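Local coordinates for protein ORF10 (Moritella marina, PDB 6RIW) that probably builds long-chain polyunsaturated fatty acids as part of a multidomain synthase, here its ketosynthase-chain length factor didomain, at residues A758-P772 / S876-Q890. Sequence-based numbering, arbitrary orientation.
Sequences AEQVYARIDAVSFAP and SCAHLILSSSAQAHQ
Tyr762 and His889 form an offset stack, ring centroids 3.9 Å apart and planes 16° from parallel. His889 CB also lies over the tyrosine face as a CH-pi contact. With chi1 at 166°, His889 CG swings to the side opposite the backbone N, and the imidazole lies flat over the phenol face. In its own ring plane, ND1 gives a nearly straight bond to Gln760 O (2.7 Å), meeting that oxygen from above the carbonyl plane. Asp567 takes bonds from both Tyr762 OH and His889 NE2. A leucine in place of Tyr762 would probably cost the imidazole its stacking partner and Asp567 the bond from the phenol.

Backbone bonds pair the antiparallel strands 763-772 and 876-884. A classic beta bulge breaks the register where Asp766 and Ala767 both face Ile881; Asp766 N holds Ile881 O at 2.8 Å, Ala767 N only weakly. Beside it, Ser883 OG donates to Asp766 OD2 (2.8 Å) from above the carboxylate plane.

Apolar contacts line one face: Val768 CG2 meets Leu880 CG at 3.6 Å, and Phe770 CE2 meets Ala878 CB.

Within the second thiolase-fold domain, probably the chain length factor, strands 469-478 and 865-870 flank the pair. Helix 776-790 covers Ala767, Ser769 and His879.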
ATOM      1  N   ALA A 758       9.102  27.681  20.006  1.00 21.22           N
ATOM      2  CA  ALA A 758      10.090  26.871  20.714  1.00 26.31           C
ATOM      3  C   ALA A 758       9.433  25.874  21.660  1.00 20.76           C
ATOM      4  O   ALA A 758       9.884  24.729  21.767  1.00 21.47           O
ATOM      5  CB  ALA A 758      11.069  27.774  21.472  1.00 26.14           C
ATOM      6  N   GLU A 759       8.345  26.264  22.323  1.00 17.68           N
ATOM      7  CA  GLU A 759       7.785  25.355  23.320  1.00 22.36           C
ATOM      8  C   GLU A 759       7.015  24.190  22.705  1.00 18.35           C
ATOM      9  O   GLU A 759       6.538  23.346  23.453  1.00 21.26           O
ATOM     10  CB  GLU A 759       6.877  26.107  24.299  1.00 27.45           C
ATOM     11  CG  GLU A 759       5.568  26.625  23.702  1.00 28.99           C
ATOM     12  CD  GLU A 759       5.779  27.816  22.759  1.00 32.52           C
ATOM     13  OE1 GLU A 759       6.864  28.468  22.798  1.00 36.29           O
ATOM     14  OE2 GLU A 759       4.858  28.093  21.965  1.00 39.69           O
ATOM     15  N   GLN A 760       6.902  24.120  21.379  1.00 16.62           N
ATOM     16  CA  GLN A 760       6.274  22.986  20.711  1.00 19.13           C
ATOM     17  C   GLN A 760       7.232  21.844  20.413  1.00 17.98           C
ATOM     18  O   GLN A 760       6.768  20.735  20.147  1.00 17.13           O
ATOM     19  CB  GLN A 760       5.696  23.417  19.363  1.00 17.22           C
ATOM     20  CG  GLN A 760       4.628  24.480  19.429  1.00 20.08           C
ATOM     21  CD  GLN A 760       3.983  24.632  18.086  1.00 20.77           C
ATOM     22  OE1 GLN A 760       4.486  25.360  17.221  1.00 19.99           O
ATOM     23  NE2 GLN A 760       2.890  23.901  17.875  1.00 21.55           N
ATOM     24  N   VAL A 761       8.535  22.098  20.370  1.00 15.46           N
ATOM     25  CA  VAL A 761       9.457  21.252  19.626  1.00 15.34           C
ATOM     26  C   VAL A 761      10.061  20.192  20.543  1.00 16.99           C
ATOM     27  O   VAL A 761      10.684  20.518  21.558  1.00 13.84           O
ATOM     28  CB  VAL A 761      10.558  22.092  18.966  1.00 19.67           C
ATOM     29  CG1 VAL A 761      11.528  21.189  18.231  1.00 16.57           C
ATOM     30  CG2 VAL A 761       9.916  23.099  18.018  1.00 19.85           C
ATOM     31  N   TYR A 762       9.862  18.919  20.188  1.00 15.18           N
ATOM     32  CA  TYR A 762      10.621  17.857  20.838  1.00 16.20           C
ATOM     33  C   TYR A 762      12.066  17.886  20.377  1.00 17.27           C
ATOM     34  O   TYR A 762      12.991  18.001  21.188  1.00 14.49           O
ATOM     35  CB  TYR A 762      10.005  16.487  20.543  1.00 14.20           C
ATOM     36  CG  TYR A 762       8.714  16.162  21.270  1.00 14.28           C
ATOM     37  CD1 TYR A 762       8.735  15.611  22.543  1.00 15.09           C
ATOM     38  CD2 TYR A 762       7.477  16.383  20.664  1.00 15.43           C
ATOM     39  CE1 TYR A 762       7.559  15.279  23.208  1.00 17.28           C
ATOM     40  CE2 TYR A 762       6.291  16.053  21.309  1.00 16.87           C
ATOM     41  CZ  TYR A 762       6.344  15.494  22.587  1.00 16.05           C
ATOM     42  OH  TYR A 762       5.176  15.192  23.225  1.00 16.47           O
ATOM     43  N   ALA A 763      12.272  17.780  19.061  1.00 13.67           N
ATOM     44  CA  ALA A 763      13.574  17.715  18.417  1.00 14.89           C
ATOM     45  C   ALA A 763      13.350  18.082  16.959  1.00 11.92           C
ATOM     46  O   ALA A 763      12.212  18.116  16.488  1.00 14.67           O
ATOM     47  CB  ALA A 763      14.194  16.304  18.542  1.00 15.64           C
ATOM     48  N   ARG A 764      14.431  18.396  16.257  1.00 13.24           N
ATOM     49  CA  ARG A 764      14.367  18.680  14.835  1.00 14.39           C
ATOM     50  C   ARG A 764      14.958  17.519  14.056  1.00 16.24           C
ATOM     51  O   ARG A 764      15.966  16.943  14.468  1.00 16.89           O
ATOM     52  CB  ARG A 764      15.130  19.959  14.494  1.00 17.68           C
ATOM     53  CG  ARG A 764      14.267  21.172  14.675  1.00 18.25           C
ATOM     54  CD  ARG A 764      15.007  22.468  14.394  1.00 25.53           C
ATOM     55  NE  ARG A 764      14.110  23.510  14.871  1.00 32.70           N
ATOM     56  CZ  ARG A 764      14.124  23.984  16.110  1.00 29.01           C
ATOM     57  NH1 ARG A 764      13.244  24.909  16.464  1.00 36.73           N
ATOM     58  NH2 ARG A 764      15.045  23.561  16.971  1.00 28.48           N
ATOM     59  N   ILE A 765      14.355  17.197  12.914  1.00 14.65           N
ATOM     60  CA  ILE A 765      14.994  16.324  11.932  1.00 16.76           C
ATOM     61  C   ILE A 765      15.802  17.223  10.997  1.00 13.86           C
ATOM     62  O   ILE A 765      15.251  17.920  10.139  1.00 16.00           O
ATOM     63  CB  ILE A 765      13.986  15.469  11.159  1.00 14.89           C
ATOM     64  CG1 ILE A 765      13.084  14.706  12.129  1.00 15.42           C
ATOM     65  CG2 ILE A 765      14.754  14.492  10.275  1.00 13.49           C
ATOM     66  CD1 ILE A 765      11.969  13.845  11.448  1.00 17.17           C
ATOM     67  N   ASP A 766      17.125  17.200  11.155  1.00 16.39           N
ATOM     68  CA  ASP A 766      17.970  18.087  10.361  1.00 18.16           C
ATOM     69  C   ASP A 766      18.261  17.521   8.978  1.00 19.40           C
ATOM     70  O   ASP A 766      18.533  18.284   8.047  1.00 18.12           O
ATOM     71  CB  ASP A 766      19.284  18.359  11.091  1.00 18.65           C
ATOM     72  CG  ASP A 766      19.129  19.381  12.209  1.00 28.91           C
ATOM     73  OD1 ASP A 766      18.197  20.214  12.144  1.00 30.23           O
ATOM     74  OD2 ASP A 766      19.939  19.346  13.161  1.00 38.97           O
ATOM     75  N   ALA A 767      18.219  16.199   8.815  1.00 15.60           N
ATOM     76  CA  ALA A 767      18.525  15.629   7.519  1.00 16.30           C
ATOM     77  C   ALA A 767      18.025  14.198   7.469  1.00 14.17           C
ATOM     78  O   ALA A 767      18.062  13.489   8.475  1.00 14.86           O
ATOM     79  CB  ALA A 767      20.037  15.644   7.244  1.00 19.39           C
ATOM     80  N   VAL A 768      17.569  13.786   6.295  1.00 13.35           N
ATOM     81  CA  VAL A 768      17.385  12.370   5.980  1.00 14.74           C
ATOM     82  C   VAL A 768      17.985  12.149   4.600  1.00 16.38           C
ATOM     83  O   VAL A 768      17.713  12.915   3.670  1.00 14.93           O
ATOM     84  CB  VAL A 768      15.905  11.934   6.036  1.00 15.87           C
ATOM     85  CG1 VAL A 768      15.053  12.692   5.017  1.00 19.06           C
ATOM     86  CG2 VAL A 768      15.785  10.397   5.836  1.00 17.51           C
ATOM     87  N   SER A 769      18.850  11.150   4.479  1.00 13.21           N
ATOM     88  CA  SER A 769      19.521  10.858   3.223  1.00 14.85           C
ATOM     89  C   SER A 769      19.489   9.359   2.988  1.00 16.46           C
ATOM     90  O   SER A 769      19.398   8.583   3.936  1.00 15.77           O
ATOM     91  CB  SER A 769      20.976  11.331   3.231  1.00 17.62           C
ATOM     92  OG  SER A 769      21.015  12.742   3.341  1.00 24.64           O
ATOM     93  N   PHE A 770      19.599   8.962   1.715  1.00 13.29           N
ATOM     94  CA  PHE A 770      19.559   7.563   1.310  1.00 14.91           C
ATOM     95  C   PHE A 770      20.719   7.248   0.383  1.00 16.58           C
ATOM     96  O   PHE A 770      21.212   8.130  -0.324  1.00 16.29           O
ATOM     97  CB  PHE A 770      18.252   7.240   0.570  1.00 15.02           C
ATOM     98  CG  PHE A 770      17.032   7.415   1.416  1.00 18.77           C
ATOM     99  CD1 PHE A 770      16.465   8.675   1.576  1.00 20.47           C
ATOM    100  CD2 PHE A 770      16.466   6.336   2.063  1.00 19.08           C
ATOM    101  CE1 PHE A 770      15.340   8.843   2.371  1.00 19.49           C
ATOM    102  CE2 PHE A 770      15.319   6.508   2.857  1.00 20.30           C
ATOM    103  CZ  PHE A 770      14.777   7.773   3.002  1.00 17.41           C
ATOM    104  N   ALA A 771      21.111   5.972   0.343  1.00 14.51           N
ATOM    105  CA  ALA A 771      22.074   5.473  -0.626  1.00 16.87           C
ATOM    106  C   ALA A 771      21.611   4.089  -1.053  1.00 17.66           C
ATOM    107  O   ALA A 771      21.087   3.337  -0.221  1.00 16.67           O
ATOM    108  CB  ALA A 771      23.501   5.403  -0.056  1.00 17.74           C
ATOM    109  N   PRO A 772      21.728   3.743  -2.337  1.00 19.12           N
ATOM    110  CA  PRO A 772      21.361   2.387  -2.768  1.00 17.46           C
ATOM    111  C   PRO A 772      22.263   1.346  -2.122  1.00 17.36           C
ATOM    112  O   PRO A 772      23.464   1.569  -1.929  1.00 18.98           O
ATOM    113  CB  PRO A 772      21.570   2.419  -4.292  1.00 21.37           C
ATOM    114  CG  PRO A 772      21.610   3.858  -4.654  1.00 26.04           C
ATOM    115  CD  PRO A 772      22.171   4.577  -3.467  1.00 20.78           C
ATOM    116  N   SER A 876      18.049  -0.239   0.505  1.00 16.30           N
ATOM    117  CA  SER A 876      18.690   1.066   0.565  1.00 14.07           C
ATOM    118  C   SER A 876      19.017   1.378   2.016  1.00 17.75           C
ATOM    119  O   SER A 876      18.421   0.831   2.955  1.00 14.92           O
ATOM    120  CB  SER A 876      17.822   2.168  -0.068  1.00 19.86           C
ATOM    121  OG  SER A 876      16.631   2.337   0.657  1.00 27.90           O
ATOM    122  N   CYS A 877      20.027   2.205   2.196  1.00 13.04           N
ATOM    123  CA  CYS A 877      20.401   2.661   3.517  1.00 12.23           C
ATOM    124  C   CYS A 877      19.834   4.060   3.717  1.00 15.16           C
ATOM    125  O   CYS A 877      19.999   4.927   2.853  1.00 15.40           O
ATOM    126  CB  CYS A 877      21.918   2.672   3.680  1.00 14.84           C
ATOM    127  SG  CYS A 877      22.362   3.374   5.278  1.00 21.60           S
ATOM    128  N   ALA A 878      19.150   4.265   4.831  1.00 12.48           N
ATOM    129  CA  ALA A 878      18.694   5.577   5.255  1.00 14.31           C
ATOM    130  C   ALA A 878      19.562   6.041   6.416  1.00 14.09           C
ATOM    131  O   ALA A 878      19.956   5.238   7.270  1.00 14.09           O
ATOM    132  CB  ALA A 878      17.214   5.549   5.680  1.00 17.01           C
ATOM    133  N   HIS A 879      19.880   7.329   6.437  1.00 11.28           N
ATOM    134  CA  HIS A 879      20.606   7.907   7.563  1.00 13.56           C
ATOM    135  C   HIS A 879      19.995   9.255   7.916  1.00 14.35           C
ATOM    136  O   HIS A 879      19.769  10.088   7.028  1.00 15.22           O
ATOM    137  CB  HIS A 879      22.098   8.062   7.231  1.00 12.91           C
ATOM    138  CG  HIS A 879      23.005   7.929   8.421  1.00 15.78           C
ATOM    139  ND1 HIS A 879      23.374   6.709   8.958  1.00 16.32           N
ATOM    140  CD2 HIS A 879      23.637   8.873   9.162  1.00 16.72           C
ATOM    141  CE1 HIS A 879      24.183   6.914   9.987  1.00 17.10           C
ATOM    142  NE2 HIS A 879      24.362   8.220  10.128  1.00 16.83           N
ATOM    143  N   LEU A 880      19.721   9.463   9.203  1.00 12.34           N
ATOM    144  CA  LEU A 880      19.065  10.683   9.659  1.00 14.28           C
ATOM    145  C   LEU A 880      19.907  11.344  10.734  1.00 16.59           C
ATOM    146  O   LEU A 880      20.573  10.664  11.521  1.00 15.14           O
ATOM    147  CB  LEU A 880      17.678  10.415  10.251  1.00 14.35           C
ATOM    148  CG  LEU A 880      16.605   9.881   9.316  1.00 13.49           C
ATOM    149  CD1 LEU A 880      16.741   8.382   9.171  1.00 17.58           C
ATOM    150  CD2 LEU A 880      15.219  10.223   9.889  1.00 12.41           C
ATOM    151  N   ILE A 881      19.840  12.668  10.786  1.00 13.13           N
ATOM    152  CA  ILE A 881      20.423  13.439  11.885  1.00 14.65           C
ATOM    153  C   ILE A 881      19.292  14.191  12.568  1.00 12.40           C
ATOM    154  O   ILE A 881      18.569  14.948  11.914  1.00 13.20           O
ATOM    155  CB  ILE A 881      21.492  14.435  11.397  1.00 16.50           C
ATOM    156  CG1 ILE A 881      22.629  13.729  10.646  1.00 19.18           C
ATOM    157  CG2 ILE A 881      21.991  15.253  12.580  1.00 18.93           C
ATOM    158  CD1 ILE A 881      23.419  12.705  11.515  1.00 18.53           C
ATOM    159  N   LEU A 882      19.133  13.983  13.871  1.00 13.03           N
ATOM    160  CA  LEU A 882      18.169  14.720  14.673  1.00 12.87           C
ATOM    161  C   LEU A 882      18.932  15.566  15.682  1.00 15.88           C
ATOM    162  O   LEU A 882      20.034  15.197  16.100  1.00 15.59           O
ATOM    163  CB  LEU A 882      17.221  13.778  15.425  1.00 13.70           C
ATOM    164  CG  LEU A 882      15.998  13.300  14.641  1.00 14.08           C
ATOM    165  CD1 LEU A 882      16.427  12.378  13.476  1.00 16.10           C
ATOM    166  CD2 LEU A 882      15.022  12.607  15.581  1.00 15.08           C
ATOM    167  N   SER A 883      18.342  16.690  16.093  1.00 15.23           N
ATOM    168  CA  SER A 883      19.067  17.585  16.992  1.00 19.57           C
ATOM    169  C   SER A 883      18.131  18.110  18.067  1.00 17.81           C
ATOM    170  O   SER A 883      16.920  18.222  17.862  1.00 18.31           O
ATOM    171  CB  SER A 883      19.735  18.725  16.198  1.00 23.38           C
ATOM    172  OG  SER A 883      18.763  19.634  15.717  1.00 28.71           O
ATOM    173  N   SER A 884      18.700  18.391  19.241  1.00 17.84           N
ATOM    174  CA  SER A 884      17.915  18.936  20.329  1.00 20.40           C
ATOM    175  C   SER A 884      17.550  20.386  20.038  1.00 20.10           C
ATOM    176  O   SER A 884      18.170  21.059  19.211  1.00 20.24           O
ATOM    177  CB  SER A 884      18.681  18.836  21.655  1.00 24.34           C
ATOM    178  OG  SER A 884      19.937  19.479  21.546  1.00 25.40           O
ATOM    179  N   SER A 885      16.545  20.862  20.748  1.00 20.06           N
ATOM    180  CA  SER A 885      16.022  22.210  20.575  1.00 24.49           C
ATOM    181  C   SER A 885      16.159  22.986  21.883  1.00 26.32           C
ATOM    182  O   SER A 885      16.632  22.460  22.902  1.00 22.82           O
ATOM    183  CB  SER A 885      14.571  22.158  20.121  1.00 20.26           C
ATOM    184  OG  SER A 885      13.747  21.747  21.188  1.00 19.15           O
ATOM    185  N   ALA A 886      15.686  24.240  21.849  1.00 22.66           N
ATOM    186  CA  ALA A 886      15.940  25.180  22.938  1.00 24.73           C
ATOM    187  C   ALA A 886      15.155  24.837  24.194  1.00 25.07           C
ATOM    188  O   ALA A 886      15.672  24.996  25.304  1.00 27.37           O
ATOM    189  CB  ALA A 886      15.610  26.613  22.485  1.00 21.67           C
ATOM    190  N   GLN A 887      13.895  24.409  24.051  1.00 20.27           N
ATOM    191  CA  GLN A 887      13.004  24.158  25.172  1.00 23.89           C
ATOM    192  C   GLN A 887      12.491  22.729  25.107  1.00 27.62           C
ATOM    193  O   GLN A 887      12.442  22.133  24.031  1.00 19.93           O
ATOM    194  CB  GLN A 887      11.766  25.076  25.156  1.00 25.14           C
ATOM    195  CG  GLN A 887      12.001  26.552  24.933  1.00 29.77           C
ATOM    196  CD  GLN A 887      10.752  27.392  25.253  1.00 31.43           C
ATOM    197  OE1 GLN A 887       9.817  26.917  25.916  1.00 34.95           O
ATOM    198  NE2 GLN A 887      10.714  28.628  24.741  1.00 36.27           N
ATOM    199  N   ALA A 888      12.048  22.209  26.253  1.00 22.70           N
ATOM    200  CA  ALA A 888      11.283  20.969  26.258  1.00 20.59           C
ATOM    201  C   ALA A 888       9.879  21.235  25.732  1.00 23.40           C
ATOM    202  O   ALA A 888       9.308  22.305  25.961  1.00 22.25           O
ATOM    203  CB  ALA A 888      11.219  20.372  27.667  1.00 24.94           C
ATOM    204  N   HIS A 889       9.346  20.270  24.978  1.00 19.10           N
ATOM    205  CA  HIS A 889       7.987  20.346  24.467  1.00 19.33           C
ATOM    206  C   HIS A 889       6.989  20.489  25.603  1.00 20.76           C
ATOM    207  O   HIS A 889       7.063  19.773  26.599  1.00 21.42           O
ATOM    208  CB  HIS A 889       7.679  19.071  23.664  1.00 16.69           C
ATOM    209  CG  HIS A 889       6.231  18.864  23.364  1.00 18.83           C
ATOM    210  ND1 HIS A 889       5.635  19.355  22.224  1.00 18.54           N
ATOM    211  CD2 HIS A 889       5.281  18.133  24.000  1.00 19.66           C
ATOM    212  CE1 HIS A 889       4.370  18.966  22.185  1.00 16.97           C
ATOM    213  NE2 HIS A 889       4.128  18.233  23.256  1.00 22.57           N
ATOM    214  N   GLN A 890       6.021  21.385  25.428  1.00 18.87           N
ATOM    215  CA  GLN A 890       5.007  21.648  26.440  1.00 23.69           C
ATOM    216  C   GLN A 890       3.752  20.843  26.121  1.00 25.35           C
ATOM    217  O   GLN A 890       3.216  20.931  25.010  1.00 29.16           O
ATOM    218  CB  GLN A 890       4.691  23.143  26.500  1.00 29.64           C
ATOM    219  CG  GLN A 890       3.570  23.519  27.458  1.00 38.46           C
ATOM    220  CD  GLN A 890       3.638  24.994  27.857  1.00 46.41           C
ATOM    221  OE1 GLN A 890       3.869  25.865  27.016  1.00 45.08           O
ATOM    222  NE2 GLN A 890       3.440  25.273  29.142  1.00 52.35           N
TER
HETATM  223  O   HOH W   1      12.516  24.230  21.512  1.00 18.70           O
HETATM  224  O   HOH W   2       3.341  22.478  22.719  1.00 25.45           O